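Long-range contacts in MgGH51 (Meripilus giganteus, PDB 6ZPV), which probably hydrolyses the glycosidic bonds of terminal alpha-L-arabinofuranosyl residues in arabinose-containing polysaccharides, as a fungal GH51 alpha-L-arabinofuranosidase: residues A[3-14]-A[519-527]; A[458-468]-A[549-557]. All coordinates share one frame; numbering follows the deposited sequence.

Contact 1 (A[3-14]-A[519-527]); sequences VTVNKNPSHTVP and KGDQYLPST. With ACT (acetate ion), chain S.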
# COMPACT_ATOMS: atom_id res chain seq x y z
N VAL A 3 -38.32 -1.25 -4.82
CA VAL A 3 -37.25 -0.57 -5.58
C VAL A 3 -37.52 -0.75 -7.05
O VAL A 3 -37.38 -1.88 -7.58
CB VAL A 3 -35.87 -1.10 -5.20
CG1 VAL A 3 -34.81 -0.37 -5.98
CG2 VAL A 3 -35.60 -0.95 -3.72
N THR A 4 -37.94 0.32 -7.71
CA THR A 4 -38.20 0.30 -9.15
C THR A 4 -36.93 0.69 -9.86
O THR A 4 -36.36 1.77 -9.56
CB THR A 4 -39.37 1.22 -9.47
OG1 THR A 4 -40.54 0.73 -8.81
CG2 THR A 4 -39.64 1.29 -10.96
N VAL A 5 -36.52 -0.08 -10.86
CA VAL A 5 -35.26 0.12 -11.60
C VAL A 5 -35.58 0.73 -12.95
O VAL A 5 -36.38 0.15 -13.71
CB VAL A 5 -34.50 -1.20 -11.75
CG1 VAL A 5 -33.18 -0.91 -12.41
CG2 VAL A 5 -34.34 -1.85 -10.37
N ASN A 6 -35.00 1.87 -13.26
CA ASN A 6 -35.18 2.49 -14.58
C ASN A 6 -34.38 1.71 -15.61
O ASN A 6 -33.18 1.42 -15.39
CB ASN A 6 -34.73 3.94 -14.51
CG ASN A 6 -35.23 4.84 -15.61
OD1 ASN A 6 -35.22 4.48 -16.79
ND2 ASN A 6 -35.60 6.04 -15.17
N LYS A 7 -35.00 1.40 -16.75
CA LYS A 7 -34.30 0.73 -17.85
C LYS A 7 -33.30 1.64 -18.54
O LYS A 7 -32.47 1.13 -19.29
CB LYS A 7 -35.26 0.16 -18.89
CG LYS A 7 -36.02 1.22 -19.68
CD LYS A 7 -36.86 0.67 -20.85
CE LYS A 7 -37.78 1.71 -21.43
NZ LYS A 7 -37.02 2.83 -22.04
N ASN A 8 -33.40 2.94 -18.37
CA ASN A 8 -32.55 3.93 -19.08
C ASN A 8 -31.40 4.38 -18.19
O ASN A 8 -31.64 5.09 -17.20
CB ASN A 8 -33.35 5.12 -19.50
CG ASN A 8 -34.38 4.81 -20.55
OD1 ASN A 8 -34.16 3.96 -21.43
ND2 ASN A 8 -35.50 5.49 -20.42
N PRO A 9 -30.14 4.06 -18.51
CA PRO A 9 -29.04 4.58 -17.71
C PRO A 9 -29.03 6.12 -17.71
O PRO A 9 -29.39 6.76 -18.70
CB PRO A 9 -27.77 4.11 -18.47
CG PRO A 9 -28.22 2.91 -19.25
CD PRO A 9 -29.70 3.14 -19.55
N SER A 10 -28.56 6.72 -16.61
CA SER A 10 -28.40 8.17 -16.50
C SER A 10 -26.97 8.62 -16.82
O SER A 10 -26.82 9.79 -17.19
CB SER A 10 -28.84 8.66 -15.18
OG SER A 10 -28.11 8.03 -14.13
N HIS A 11 -25.97 7.80 -16.63
CA HIS A 11 -24.58 8.19 -16.84
C HIS A 11 -23.69 6.97 -16.88
O HIS A 11 -24.12 5.87 -16.46
CB HIS A 11 -24.10 9.23 -15.79
CG HIS A 11 -23.96 8.69 -14.43
ND1 HIS A 11 -24.94 8.77 -13.45
CD2 HIS A 11 -22.92 8.05 -13.88
CE1 HIS A 11 -24.42 8.19 -12.33
NE2 HIS A 11 -23.19 7.76 -12.59
N THR A 12 -22.50 7.16 -17.35
CA THR A 12 -21.45 6.14 -17.37
C THR A 12 -20.74 6.10 -16.04
O THR A 12 -20.38 7.15 -15.47
CB THR A 12 -20.47 6.43 -18.52
OG1 THR A 12 -21.10 6.28 -19.80
CG2 THR A 12 -19.25 5.54 -18.50
N VAL A 13 -20.49 4.90 -15.55
CA VAL A 13 -19.72 4.70 -14.30
C VAL A 13 -18.26 4.69 -14.72
O VAL A 13 -17.87 3.90 -15.55
CB VAL A 13 -20.09 3.38 -13.63
CG1 VAL A 13 -19.31 3.24 -12.34
CG2 VAL A 13 -21.57 3.27 -13.35
N PRO A 14 -17.43 5.61 -14.18
CA PRO A 14 -16.02 5.68 -14.58
C PRO A 14 -15.30 4.36 -14.35
O PRO A 14 -15.55 3.68 -13.34
CB PRO A 14 -15.47 6.76 -13.63
CG PRO A 14 -16.59 7.61 -13.25
CD PRO A 14 -17.75 6.61 -13.16
N LYS A 519 -19.38 -4.24 -10.89
CA LYS A 519 -19.56 -2.82 -11.25
C LYS A 519 -19.67 -2.70 -12.78
O LYS A 519 -18.73 -3.07 -13.51
CB LYS A 519 -18.39 -1.96 -10.79
CG LYS A 519 -18.62 -0.46 -11.03
CD LYS A 519 -17.33 0.30 -11.24
CE LYS A 519 -16.79 0.09 -12.57
NZ LYS A 519 -15.52 0.72 -12.72
N GLY A 520 -20.80 -2.29 -13.22
CA GLY A 520 -20.99 -2.04 -14.63
C GLY A 520 -20.45 -0.68 -15.07
O GLY A 520 -19.99 0.13 -14.25
N ASP A 521 -20.57 -0.41 -16.34
CA ASP A 521 -20.22 0.86 -16.97
C ASP A 521 -21.42 1.77 -17.16
O ASP A 521 -21.23 2.93 -17.53
CB ASP A 521 -19.41 0.65 -18.26
CG ASP A 521 -20.13 -0.13 -19.33
OD1 ASP A 521 -21.29 -0.53 -19.10
OD2 ASP A 521 -19.58 -0.26 -20.44
N GLN A 522 -22.62 1.29 -16.86
CA GLN A 522 -23.84 2.12 -16.93
C GLN A 522 -24.44 2.22 -15.52
O GLN A 522 -24.60 1.18 -14.84
CB GLN A 522 -24.89 1.48 -17.85
CG GLN A 522 -24.39 1.13 -19.26
CD GLN A 522 -25.48 0.52 -20.08
OE1 GLN A 522 -26.32 -0.27 -19.59
NE2 GLN A 522 -25.54 0.88 -21.39
N TYR A 523 -24.85 3.42 -15.09
CA TYR A 523 -25.60 3.60 -13.84
C TYR A 523 -27.09 3.58 -14.16
O TYR A 523 -27.53 4.38 -14.97
CB TYR A 523 -25.23 4.89 -13.10
CG TYR A 523 -26.00 5.01 -11.81
CD1 TYR A 523 -25.67 4.23 -10.70
CD2 TYR A 523 -27.10 5.85 -11.73
CE1 TYR A 523 -26.44 4.26 -9.56
CE2 TYR A 523 -27.85 5.89 -10.58
CZ TYR A 523 -27.55 5.07 -9.50
OH TYR A 523 -28.32 5.07 -8.36
N LEU A 524 -27.82 2.69 -13.50
CA LEU A 524 -29.28 2.57 -13.69
C LEU A 524 -29.98 3.23 -12.50
O LEU A 524 -29.94 2.73 -11.38
CB LEU A 524 -29.70 1.10 -13.78
CG LEU A 524 -29.20 0.34 -14.97
CD1 LEU A 524 -29.65 -1.09 -14.91
CD2 LEU A 524 -29.72 0.93 -16.30
N PRO A 525 -30.65 4.39 -12.73
CA PRO A 525 -31.36 5.02 -11.61
C PRO A 525 -32.42 4.06 -11.04
O PRO A 525 -33.00 3.22 -11.78
CB PRO A 525 -32.02 6.28 -12.21
CG PRO A 525 -31.32 6.49 -13.51
CD PRO A 525 -30.76 5.16 -13.98
N SER A 526 -32.70 4.25 -9.77
CA SER A 526 -33.70 3.44 -9.06
C SER A 526 -34.36 4.33 -8.03
O SER A 526 -33.87 5.43 -7.69
CB SER A 526 -33.08 2.20 -8.45
OG SER A 526 -32.10 2.53 -7.47
N THR A 527 -35.45 3.83 -7.44
CA THR A 527 -36.00 4.45 -6.24
C THR A 527 -34.89 4.88 -5.31
O THR A 527 -34.00 4.07 -5.02
CB THR A 527 -36.91 3.44 -5.54
OG1 THR A 527 -37.87 2.90 -6.47
CG2 THR A 527 -37.61 3.99 -4.32
C ACT S . -40.15 5.61 -6.32
O ACT S . -39.64 6.85 -6.05
OXT ACT S . -39.75 4.79 -7.24
CH3 ACT S . -41.25 5.02 -5.36
O HOH W 1 -16.67 1.26 -15.66

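Contact 2 (A[458-468]-A[549-557]); sequences TGEAAFMTGLE and FIKIANAGS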
# COMPACT_ATOMS: atom_id res chain seq x y z
N THR A 458 -20.35 -2.38 6.68
CA THR A 458 -21.71 -2.13 6.15
C THR A 458 -22.01 -0.64 6.07
O THR A 458 -22.68 -0.19 5.13
CB THR A 458 -22.74 -2.93 6.94
OG1 THR A 458 -22.82 -2.58 8.32
CG2 THR A 458 -22.51 -4.40 6.78
N GLY A 459 -21.57 0.16 7.04
CA GLY A 459 -21.72 1.62 6.96
C GLY A 459 -20.94 2.14 5.78
O GLY A 459 -21.47 2.97 5.02
N GLU A 460 -19.70 1.71 5.60
CA GLU A 460 -18.92 2.10 4.43
C GLU A 460 -19.66 1.72 3.14
O GLU A 460 -19.75 2.55 2.21
CB GLU A 460 -17.56 1.45 4.44
CG GLU A 460 -16.65 2.00 5.55
CD GLU A 460 -15.60 1.02 6.05
OE1 GLU A 460 -15.42 -0.06 5.43
OE2 GLU A 460 -14.91 1.38 7.03
N ALA A 461 -20.22 0.53 3.06
CA ALA A 461 -20.91 0.08 1.87
C ALA A 461 -22.11 0.98 1.60
O ALA A 461 -22.35 1.35 0.41
CB ALA A 461 -21.33 -1.36 1.99
N ALA A 462 -22.84 1.42 2.60
CA ALA A 462 -23.94 2.36 2.37
C ALA A 462 -23.40 3.66 1.77
O ALA A 462 -23.96 4.18 0.80
CB ALA A 462 -24.67 2.60 3.70
N PHE A 463 -22.33 4.18 2.34
CA PHE A 463 -21.73 5.42 1.78
C PHE A 463 -21.27 5.15 0.33
O PHE A 463 -21.45 6.06 -0.54
CB PHE A 463 -20.53 5.78 2.66
CG PHE A 463 -19.88 7.09 2.32
CD1 PHE A 463 -20.43 8.29 2.74
CD2 PHE A 463 -18.63 7.15 1.69
CE1 PHE A 463 -19.81 9.50 2.48
CE2 PHE A 463 -18.02 8.34 1.43
CZ PHE A 463 -18.58 9.52 1.88
N MET A 464 -20.73 3.98 0.02
CA MET A 464 -20.25 3.66 -1.34
C MET A 464 -21.42 3.60 -2.33
O MET A 464 -21.18 3.92 -3.52
CB MET A 464 -19.47 2.36 -1.29
CG MET A 464 -18.14 2.48 -0.47
SD MET A 464 -17.55 0.93 0.17
CE MET A 464 -17.03 0.31 -1.38
N THR A 465 -22.62 3.20 -1.93
CA THR A 465 -23.75 3.24 -2.84
C THR A 465 -23.97 4.69 -3.32
O THR A 465 -24.34 4.91 -4.48
CB THR A 465 -25.05 2.66 -2.28
OG1 THR A 465 -25.55 3.47 -1.20
CG2 THR A 465 -24.91 1.21 -1.89
N GLY A 466 -23.76 5.67 -2.43
CA GLY A 466 -23.87 7.06 -2.81
C GLY A 466 -22.71 7.47 -3.73
O GLY A 466 -22.92 8.24 -4.65
N LEU A 467 -21.49 7.02 -3.46
CA LEU A 467 -20.37 7.29 -4.39
C LEU A 467 -20.74 6.81 -5.80
O LEU A 467 -20.48 7.50 -6.80
CB LEU A 467 -19.09 6.66 -3.89
CG LEU A 467 -18.58 7.12 -2.53
CD1 LEU A 467 -17.31 6.37 -2.18
CD2 LEU A 467 -18.31 8.60 -2.49
N GLU A 468 -21.32 5.62 -5.87
CA GLU A 468 -21.65 5.03 -7.17
C GLU A 468 -22.81 5.77 -7.83
O GLU A 468 -22.77 6.08 -9.04
CB GLU A 468 -21.91 3.52 -7.01
CG GLU A 468 -22.03 2.77 -8.30
CD GLU A 468 -22.03 1.26 -8.10
OE1 GLU A 468 -23.11 0.71 -7.87
OE2 GLU A 468 -20.92 0.66 -8.17
N PHE A 549 -25.81 -5.43 -11.74
CA PHE A 549 -25.28 -5.62 -10.37
C PHE A 549 -26.06 -4.77 -9.41
O PHE A 549 -26.00 -3.53 -9.49
CB PHE A 549 -23.81 -5.24 -10.34
CG PHE A 549 -22.97 -5.86 -11.42
CD1 PHE A 549 -22.54 -7.16 -11.32
CD2 PHE A 549 -22.61 -5.12 -12.53
CE1 PHE A 549 -21.75 -7.74 -12.30
CE2 PHE A 549 -21.81 -5.65 -13.51
CZ PHE A 549 -21.41 -6.97 -13.40
N ILE A 550 -26.84 -5.40 -8.54
CA ILE A 550 -27.66 -4.75 -7.53
C ILE A 550 -26.96 -4.88 -6.21
O ILE A 550 -26.87 -5.97 -5.64
CB ILE A 550 -29.07 -5.37 -7.51
CG1 ILE A 550 -29.77 -5.33 -8.85
CG2 ILE A 550 -29.89 -4.72 -6.41
CD1 ILE A 550 -30.98 -6.23 -8.95
N LYS A 551 -26.37 -3.77 -5.73
CA LYS A 551 -25.58 -3.76 -4.48
C LYS A 551 -26.41 -3.16 -3.37
O LYS A 551 -26.98 -2.09 -3.57
CB LYS A 551 -24.24 -3.01 -4.74
CG LYS A 551 -23.37 -3.70 -5.77
CD LYS A 551 -21.93 -3.38 -5.76
CE LYS A 551 -21.63 -2.02 -6.27
NZ LYS A 551 -20.85 -2.02 -7.63
N ILE A 552 -26.48 -3.87 -2.25
CA ILE A 552 -27.43 -3.53 -1.17
C ILE A 552 -26.68 -3.53 0.16
O ILE A 552 -26.07 -4.56 0.55
CB ILE A 552 -28.55 -4.56 -1.09
CG1 ILE A 552 -29.24 -4.77 -2.44
CG2 ILE A 552 -29.54 -4.18 0.00
CD1 ILE A 552 -30.05 -6.04 -2.56
N ALA A 553 -26.72 -2.42 0.86
CA ALA A 553 -26.13 -2.29 2.19
C ALA A 553 -27.25 -2.13 3.21
O ALA A 553 -27.99 -1.14 3.15
CB ALA A 553 -25.16 -1.11 2.24
N ASN A 554 -27.32 -3.06 4.16
CA ASN A 554 -28.18 -2.91 5.34
C ASN A 554 -27.25 -2.63 6.50
O ASN A 554 -26.65 -3.55 7.03
CB ASN A 554 -29.09 -4.11 5.57
CG ASN A 554 -30.04 -3.88 6.71
OD1 ASN A 554 -29.91 -2.87 7.43
ND2 ASN A 554 -31.01 -4.78 6.89
N ALA A 555 -27.10 -1.34 6.84
CA ALA A 555 -26.12 -0.89 7.85
C ALA A 555 -26.73 -0.81 9.22
O ALA A 555 -26.02 -0.27 10.16
CB ALA A 555 -25.53 0.46 7.47
N GLY A 556 -27.95 -1.31 9.40
CA GLY A 556 -28.69 -1.27 10.65
C GLY A 556 -28.93 -2.64 11.28
O GLY A 556 -28.57 -3.69 10.73
N SER A 557 -29.60 -2.61 12.45
CA SER A 557 -29.76 -3.80 13.30
C SER A 557 -31.01 -4.63 13.02
O SER A 557 -31.17 -5.69 13.68
CB SER A 557 -29.78 -3.39 14.76
OG SER A 557 -30.86 -2.55 15.03
O HOH W 2 -23.62 -1.80 -8.92

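Contact 1 (A[3-14]-A[519-527])
Tyr-523 swings CG opposite its backbone N (chi1 -179°) while His-11 holds CG between its own N and carbonyl carbon (chi1 69°), and the ring planes are only 15° apart but offset, with centroids 5.1 Å from each other. What sits over the imidazole face is the tyrosine methylene: Tyr-523 CB lies 3.7 Å from the centroid of the His-11 ring, a CH-pi contact. Ser-10 OG meets the tyrosine ring in plane at its edge, 3.4 Å from Tyr-523 CD2, and His-11 NE2 is bonded to Ser-471. Beside 522-523, the short N-terminal strand 11-12 adds one edge to the antiparallel sheet of the C-terminal beta-sandwich domain, as in GH51 enzymes, and Asp-521 and Gln-522 form a classic beta bulge opposite Arg-541. Tyr-523 N gives a straight bond to His-11 O (2.9 Å), whereas Val-13 N reaches Asp-521 O from well above the carbonyl plane. Val-13 CG1 packs 3.7 Å from Lys-519 CD, and the lysine, bent at chi3, delivers NZ to Pro-14 O (3.0 Å). Toward the N-terminus, Asn-6 N bonds Pro-525 O at 2.8 Å. Thr-527 OG1 accepts from Thr-4 N (2.9 Å) and donates to an acetate, probably from the crystallisation liquor.

Contact 2 (A[458-468]-A[549-557])
Lys-551 NZ and Glu-468 OE2 form a buried salt bridge of 2.7 Å, the carboxylate receiving the ammonium on its syn lone pair and the two side chains crossing at about a right angle. Glu-468 runs out extended, with CG anti to the backbone N (chi1 -170°), whereas Lys-551 bends at chi3 and chi4 to meet it. A water completes the site: it donates to Glu-468 OE1 (2.8 Å) and to Phe-549 O, and accepts from Lys-551 NZ. Tyr-18 and Ser-538 also bond the carboxylate, and the carbonyls of Phe-515 and Asn-518 share the ammonium. With an alanine in place of Glu-468, the buried ammonium would probably lose its countercharge, Tyr-18 and Ser-538 their carboxylate partner, and the water one of its three partners. Helix 454-469 of the catalytic (beta/alpha)8 barrel here lies across strand 547-554 of the C-terminal beta domain, the short segments' axes approaching to 7.2 Å with directions 135° apart. Small residues permit this closeness: Ala-553 CB presses on the helix backbone 3.5 Å from Ala-462 N and touches Ala-461 CB at 3.8 Å. Farther along, Ala-555 CB rests 3.7 Å from Thr-458 O, while Thr-465 OG1 turns back to bond Ala-462 O within the helix.

How the contacts relate
Contacts 1 and 2 have centres about 16 Å apart and meet on one antiparallel sheet, where strand 535-541 stands between 522-523 and 547-554. Their segments alternate along the chain. Contact 1 brings the N-terminal residues 3-14 back to the C-terminal beta domain, on which barrel helix 454-469 packs in contact 2. They touch where Lys-519, Gly-520 and Tyr-523 meet Phe-549 and Glu-468. Gly-520 N lies 3.4 Å from Phe-549 CD2. Lys-519 CG approaches Glu-468 OE2 at 3.8 Å. Ser-471, just after the helix, bonds both His-11 NE2 and Glu-468 O. Neither contact includes a residue of the observed glycan sites.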